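Local coordinates for protein transcriptional repressor (Vibrio fischeri, PDB 3KV1) that probably represses transcription as a SorC-family regulator, binding DNA and responding to a carbohydrate effector through its putative sugar-binding domain, at residues 84-89 with 102-107; 117-122 with 136-141. All blocks are in the same frame, centred on the assembly; numbering follows the deposited sequence.

Interaction 1 of 2, residues 84-89 with 102-107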
loop_
_atom_site.group_PDB
_atom_site.type_symbol
_atom_site.label_atom_id
_atom_site.label_comp_id
_atom_site.label_asym_id
_atom_site.label_seq_id
_atom_site.Cartn_x
_atom_site.Cartn_y
_atom_site.Cartn_z
ATOM N N PHE A 84 -4.435 11.577 -2.089
ATOM C CA PHE A 84 -3.247 11.307 -2.894
ATOM C C PHE A 84 -3.277 9.831 -3.297
ATOM O O PHE A 84 -3.226 8.951 -2.426
ATOM C CB PHE A 84 -1.990 11.646 -2.084
ATOM C CG PHE A 84 -1.886 13.112 -1.765
ATOM C CD1 PHE A 84 -2.412 13.607 -0.576
ATOM C CD2 PHE A 84 -1.386 13.999 -2.708
ATOM C CE1 PHE A 84 -2.337 14.982 -0.301
ATOM C CE2 PHE A 84 -1.333 15.348 -2.447
ATOM C CZ PHE A 84 -1.827 15.839 -1.229
ATOM N N VAL A 85 -3.406 9.577 -4.603
ATOM C CA VAL A 85 -3.673 8.239 -5.125
ATOM C C VAL A 85 -2.486 7.752 -5.939
ATOM O O VAL A 85 -2.039 8.451 -6.867
ATOM C CB VAL A 85 -4.907 8.235 -6.052
ATOM C CG1 VAL A 85 -5.263 6.797 -6.418
ATOM C CG2 VAL A 85 -6.101 8.939 -5.369
ATOM N N SER A 86 -1.960 6.568 -5.612
ATOM C CA SER A 86 -0.830 6.029 -6.399
ATOM C C SER A 86 -1.232 5.745 -7.821
ATOM O O SER A 86 -2.266 5.099 -8.065
ATOM C CB SER A 86 -0.350 4.720 -5.769
ATOM O OG SER A 86 0.201 4.971 -4.500
ATOM N N ALA A 87 -0.414 6.196 -8.778
ATOM C CA ALA A 87 -0.694 5.977 -10.192
ATOM C C ALA A 87 0.137 4.849 -10.754
ATOM O O ALA A 87 0.079 4.573 -11.947
ATOM C CB ALA A 87 -0.399 7.257 -11.017
ATOM N N ILE A 88 0.931 4.225 -9.899
ATOM C CA ILE A 88 1.819 3.145 -10.317
ATOM C C ILE A 88 1.988 2.269 -9.082
ATOM O O ILE A 88 1.840 2.756 -7.960
ATOM C CB ILE A 88 3.159 3.672 -10.892
ATOM C CG1 ILE A 88 4.062 2.501 -11.268
ATOM C CG2 ILE A 88 3.885 4.579 -9.854
ATOM C CD1 ILE A 88 5.327 2.908 -12.102
ATOM N N GLY A 89 2.223 0.980 -9.285
ATOM C CA GLY A 89 2.313 0.014 -8.182
ATOM C C GLY A 89 3.562 0.187 -7.330
ATOM O O GLY A 89 4.407 1.068 -7.587
ATOM N N HIS A 102 4.705 5.465 -0.979
ATOM C CA HIS A 102 5.394 6.197 0.091
ATOM C C HIS A 102 5.248 7.708 -0.082
ATOM O O HIS A 102 4.956 8.417 0.873
ATOM C CB HIS A 102 6.885 5.848 0.125
ATOM C CG HIS A 102 7.178 4.504 0.708
ATOM N ND1 HIS A 102 7.258 4.284 2.068
ATOM C CD2 HIS A 102 7.419 3.309 0.116
ATOM C CE1 HIS A 102 7.528 3.008 2.287
ATOM N NE2 HIS A 102 7.633 2.396 1.120
ATOM N N ILE A 103 5.401 8.182 -1.314
ATOM C CA ILE A 103 5.226 9.600 -1.599
ATOM C C ILE A 103 3.808 10.063 -1.247
ATOM O O ILE A 103 3.646 11.106 -0.617
ATOM C CB ILE A 103 5.552 9.927 -3.055
ATOM C CG1 ILE A 103 7.035 9.544 -3.338
ATOM C CG2 ILE A 103 5.311 11.404 -3.322
ATOM C CD1 ILE A 103 7.391 9.583 -4.884
ATOM N N CYS A 104 2.793 9.274 -1.605
ATOM C CA CYS A 104 1.416 9.680 -1.299
ATOM C C CYS A 104 1.231 9.778 0.219
ATOM O O CYS A 104 0.568 10.704 0.725
ATOM C CB CYS A 104 0.398 8.646 -1.825
ATOM S SG CYS A 104 0.219 8.757 -3.655
ATOM N N ARG A 105 1.792 8.824 0.946
ATOM C CA ARG A 105 1.669 8.880 2.403
ATOM C C ARG A 105 2.290 10.150 2.992
ATOM O O ARG A 105 1.728 10.785 3.903
ATOM C CB ARG A 105 2.248 7.600 3.052
ATOM C CG ARG A 105 1.268 6.432 2.877
ATOM C CD ARG A 105 1.916 5.059 2.671
ATOM N NE ARG A 105 2.954 4.747 3.637
ATOM C CZ ARG A 105 3.698 3.644 3.595
ATOM N NH1 ARG A 105 3.516 2.746 2.630
ATOM N NH2 ARG A 105 4.628 3.432 4.521
ATOM N N ARG A 106 3.449 10.522 2.464
ATOM C CA ARG A 106 4.131 11.739 2.931
ATOM C C ARG A 106 3.374 13.002 2.536
ATOM O O ARG A 106 3.273 13.943 3.329
ATOM C CB ARG A 106 5.589 11.776 2.425
ATOM C CG ARG A 106 6.423 10.647 3.046
ATOM C CD ARG A 106 7.901 11.005 3.154
ATOM N NE ARG A 106 8.507 11.225 1.845
ATOM C CZ ARG A 106 9.037 10.264 1.097
ATOM N NH1 ARG A 106 9.039 9.008 1.536
ATOM N NH2 ARG A 106 9.568 10.552 -0.087
ATOM N N LEU A 107 2.859 13.015 1.326
ATOM C CA LEU A 107 1.981 14.110 0.872
ATOM C C LEU A 107 0.734 14.228 1.756
ATOM O O LEU A 107 0.361 15.312 2.153
ATOM C CB LEU A 107 1.589 13.926 -0.582
ATOM C CG LEU A 107 2.683 14.146 -1.644
ATOM C CD1 LEU A 107 2.190 13.690 -3.019
ATOM C CD2 LEU A 107 3.097 15.638 -1.610
#

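Interaction 2 of 2, residues 117-122 with 136-141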
loop_
_atom_site.group_PDB
_atom_site.type_symbol
_atom_site.label_atom_id
_atom_site.label_comp_id
_atom_site.label_asym_id
_atom_site.label_seq_id
_atom_site.Cartn_x
_atom_site.Cartn_y
_atom_site.Cartn_z
ATOM N N THR A 117 -3.642 3.500 -1.750
ATOM C CA THR A 117 -2.588 2.625 -2.297
ATOM C C THR A 117 -3.078 1.831 -3.517
ATOM O O THR A 117 -4.247 1.425 -3.572
ATOM C CB THR A 117 -2.099 1.657 -1.189
ATOM O OG1 THR A 117 -1.445 2.429 -0.172
ATOM C CG2 THR A 117 -1.118 0.613 -1.748
ATOM N N LEU A 118 -2.197 1.652 -4.505
ATOM C CA LEU A 118 -2.474 0.712 -5.591
ATOM C C LEU A 118 -1.894 -0.619 -5.122
ATOM O O LEU A 118 -0.672 -0.713 -4.949
ATOM C CB LEU A 118 -1.823 1.205 -6.894
ATOM C CG LEU A 118 -2.116 0.359 -8.135
ATOM C CD1 LEU A 118 -3.610 0.281 -8.447
ATOM C CD2 LEU A 118 -1.361 0.973 -9.321
ATOM N N TYR A 119 -2.759 -1.618 -4.842
ATOM C CA TYR A 119 -2.310 -2.912 -4.295
ATOM C C TYR A 119 -1.790 -3.868 -5.365
ATOM O O TYR A 119 -2.382 -4.939 -5.606
ATOM C CB TYR A 119 -3.444 -3.580 -3.469
ATOM C CG TYR A 119 -3.752 -2.761 -2.253
ATOM C CD1 TYR A 119 -4.928 -2.022 -2.174
ATOM C CD2 TYR A 119 -2.840 -2.670 -1.203
ATOM C CE1 TYR A 119 -5.205 -1.235 -1.050
ATOM C CE2 TYR A 119 -3.107 -1.865 -0.076
ATOM C CZ TYR A 119 -4.287 -1.155 -0.019
ATOM O OH TYR A 119 -4.541 -0.351 1.090
ATOM N N ALA A 120 -0.688 -3.478 -6.015
ATOM C CA ALA A 120 -0.055 -4.288 -7.028
ATOM C C ALA A 120 1.391 -3.820 -7.117
ATOM O O ALA A 120 1.693 -2.655 -6.810
ATOM C CB ALA A 120 -0.709 -4.051 -8.383
ATOM N N PRO A 121 2.274 -4.701 -7.564
ATOM C CA PRO A 121 3.651 -4.227 -7.750
ATOM C C PRO A 121 3.760 -3.277 -8.960
ATOM O O PRO A 121 2.950 -3.346 -9.887
ATOM C CB PRO A 121 4.449 -5.502 -8.069
ATOM C CG PRO A 121 3.478 -6.592 -8.256
ATOM C CD PRO A 121 2.079 -6.113 -7.915
ATOM N N ALA A 122 4.792 -2.453 -8.956
ATOM C CA ALA A 122 5.048 -1.540 -10.091
ATOM C C ALA A 122 5.405 -2.320 -11.351
ATOM O O ALA A 122 4.990 -1.953 -12.460
ATOM C CB ALA A 122 6.200 -0.598 -9.748
ATOM N N HIS A 136 -8.013 -7.093 -12.236
ATOM C CA HIS A 136 -8.495 -7.370 -10.884
ATOM C C HIS A 136 -9.297 -6.188 -10.319
ATOM O O HIS A 136 -8.864 -5.030 -10.403
ATOM C CB HIS A 136 -7.317 -7.678 -9.967
ATOM C CG HIS A 136 -7.734 -8.153 -8.616
ATOM N ND1 HIS A 136 -8.328 -7.322 -7.687
ATOM C CD2 HIS A 136 -7.708 -9.389 -8.054
ATOM C CE1 HIS A 136 -8.616 -8.019 -6.602
ATOM N NE2 HIS A 136 -8.237 -9.269 -6.795
ATOM N N ALA A 137 -10.466 -6.482 -9.755
ATOM C CA ALA A 137 -11.372 -5.426 -9.286
ATOM C C ALA A 137 -10.712 -4.414 -8.315
ATOM O O ALA A 137 -10.986 -3.219 -8.389
ATOM C CB ALA A 137 -12.630 -6.020 -8.663
ATOM N N THR A 138 -9.851 -4.883 -7.420
ATOM C CA THR A 138 -9.234 -3.993 -6.447
ATOM C C THR A 138 -8.257 -3.005 -7.121
ATOM O O THR A 138 -8.192 -1.820 -6.735
ATOM C CB THR A 138 -8.493 -4.799 -5.379
ATOM O OG1 THR A 138 -9.429 -5.666 -4.727
ATOM C CG2 THR A 138 -7.825 -3.856 -4.369
ATOM N N ILE A 139 -7.516 -3.500 -8.117
ATOM C CA ILE A 139 -6.564 -2.694 -8.879
ATOM C C ILE A 139 -7.330 -1.728 -9.784
ATOM O O ILE A 139 -7.003 -0.544 -9.840
ATOM C CB ILE A 139 -5.585 -3.567 -9.705
ATOM C CG1 ILE A 139 -4.478 -4.120 -8.814
ATOM C CG2 ILE A 139 -4.877 -2.743 -10.792
ATOM C CD1 ILE A 139 -4.854 -5.119 -7.902
ATOM N N LYS A 140 -8.405 -2.206 -10.413
ATOM C CA LYS A 140 -9.168 -1.366 -11.333
ATOM C C LYS A 140 -9.807 -0.207 -10.585
ATOM O O LYS A 140 -9.899 0.899 -11.117
ATOM C CB LYS A 140 -10.266 -2.179 -12.063
ATOM C CG LYS A 140 -9.749 -2.964 -13.231
ATOM C CD LYS A 140 -10.787 -3.921 -13.825
ATOM C CE LYS A 140 -12.101 -3.230 -14.109
ATOM N NZ LYS A 140 -13.156 -4.225 -14.509
ATOM N N GLU A 141 -10.222 -0.440 -9.346
ATOM C CA GLU A 141 -10.904 0.607 -8.607
ATOM C C GLU A 141 -9.944 1.754 -8.324
ATOM O O GLU A 141 -10.298 2.915 -8.501
ATOM C CB GLU A 141 -11.531 0.126 -7.291
ATOM C CG GLU A 141 -12.403 1.199 -6.664
ATOM C CD GLU A 141 -13.058 0.753 -5.365
ATOM O OE1 GLU A 141 -13.584 -0.384 -5.308
ATOM O OE2 GLU A 141 -13.057 1.552 -4.399
HETATM O O HOH W 1 -5.523 -0.960 -5.394
#

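Interaction 1 of 2, residues 84-89 with 102-107
Phe84, Cys104 and Leu107 join the first strand and the helix of a beta-alpha-beta crossover: strand 83-86 leads through a loop into helix 100-111, which returns to strand 114-116, the parallel neighbour of 83-86 in the central sheet of this Rossmann-like domain. Helix 102-107 runs back over strand 84-86 at 176°, with the two axes 7.8 Å apart. Cys104 sits opposite Phe84, and their CB atoms touch at 3.8 Å. Its sulfur reaches further along the strand and lies against backbone, with SG 3.7 Å from both Phe84 O and Ser86 N; Ser86 OG flanks it. One turn later Leu107 covers the Phe84 ring. With CG of Phe84 placed anti to the carbonyl carbon (chi1 -65°), the ring slides beneath Leu107, whose CB stands 3.6 Å from the ring centroid and only 10° off the normal, a CH-pi contact over the face. The branch continues past the rim, Leu107 CD1 meeting Phe84 CD2 at 3.6 Å. Val61 of the adjoining strand and Ala71 of helix 65-72 also touch Leu107. No hydrogen bond crosses between strand and helix: the strand spends backbone groups on Val59, Val61, Ser114 and Glu116 within the sheet, so the helix is held to it by dispersion and the exclusion of water.

Interaction 2 of 2, residues 117-122 with 136-141
Tyr119 N donates to a water at 2.9 Å, and that single oxygen ties the loop after strand 114-116 to the start of helix 137-147. The water gives one hydrogen to Thr138 O at 3.1 Å. Its other goes back to the loop, to Thr117 O at a longer 3.3 Å, so three backbone groups fix its place. Tyr119 is the centre of an inverse gamma turn, closed by a weak bond from Ala120 N to Leu118 O. Ile139 CD1 comes up to Tyr119 O from the side, at 3.4 Å, well off the direction of the C=O bond. Ile139 is the main apolar piece. Its CG1 lies 3.8 Å from Ala120 CB, while its other branch, CG2, meets Leu118 CD1 at 4.0 Å, the two side chains crossing at about a right angle. Leu118 gets there because CG is anti to the backbone N (chi1 -176°), bringing the end of the side chain closer than its base. Thr138 sets CG2 obliquely beside CD1 of the Tyr119 ring; the phenol OH bonds to Asp101 of the second subunit. The helix itself opens with His136 as N-cap: Thr138 N donates to His136 ND1 at 2.9 Å, 15° out of the imidazole plane. His136 NE2 is hydrogen-bonded to Tyr123 O of the second subunit, consistent with a proton on NE2 and a lone pair on ND1.

The two contacts follow one another along the chain, their centres about 13 Å apart, and strand 114-116 connects the helix of interaction 1 to the loop of interaction 2. The loops then meet directly: Gly89 N packs on Leu118 CD2 at 3.6 Å, and Gly89 O on Ala122 CB at 3.3 Å. Leu118 thus bears on Ile139 with one methyl and on segment 84-89 with the other. Both contacts also reach the dimer interface, where Arg105 and His102 of one subunit pack on Thr117 and Tyr119 of the other. Both loops leave the C-terminal ends of neighbouring parallel strands, where Rossmann-like folds commonly bind ligands; a role in sugar binding remains unproven.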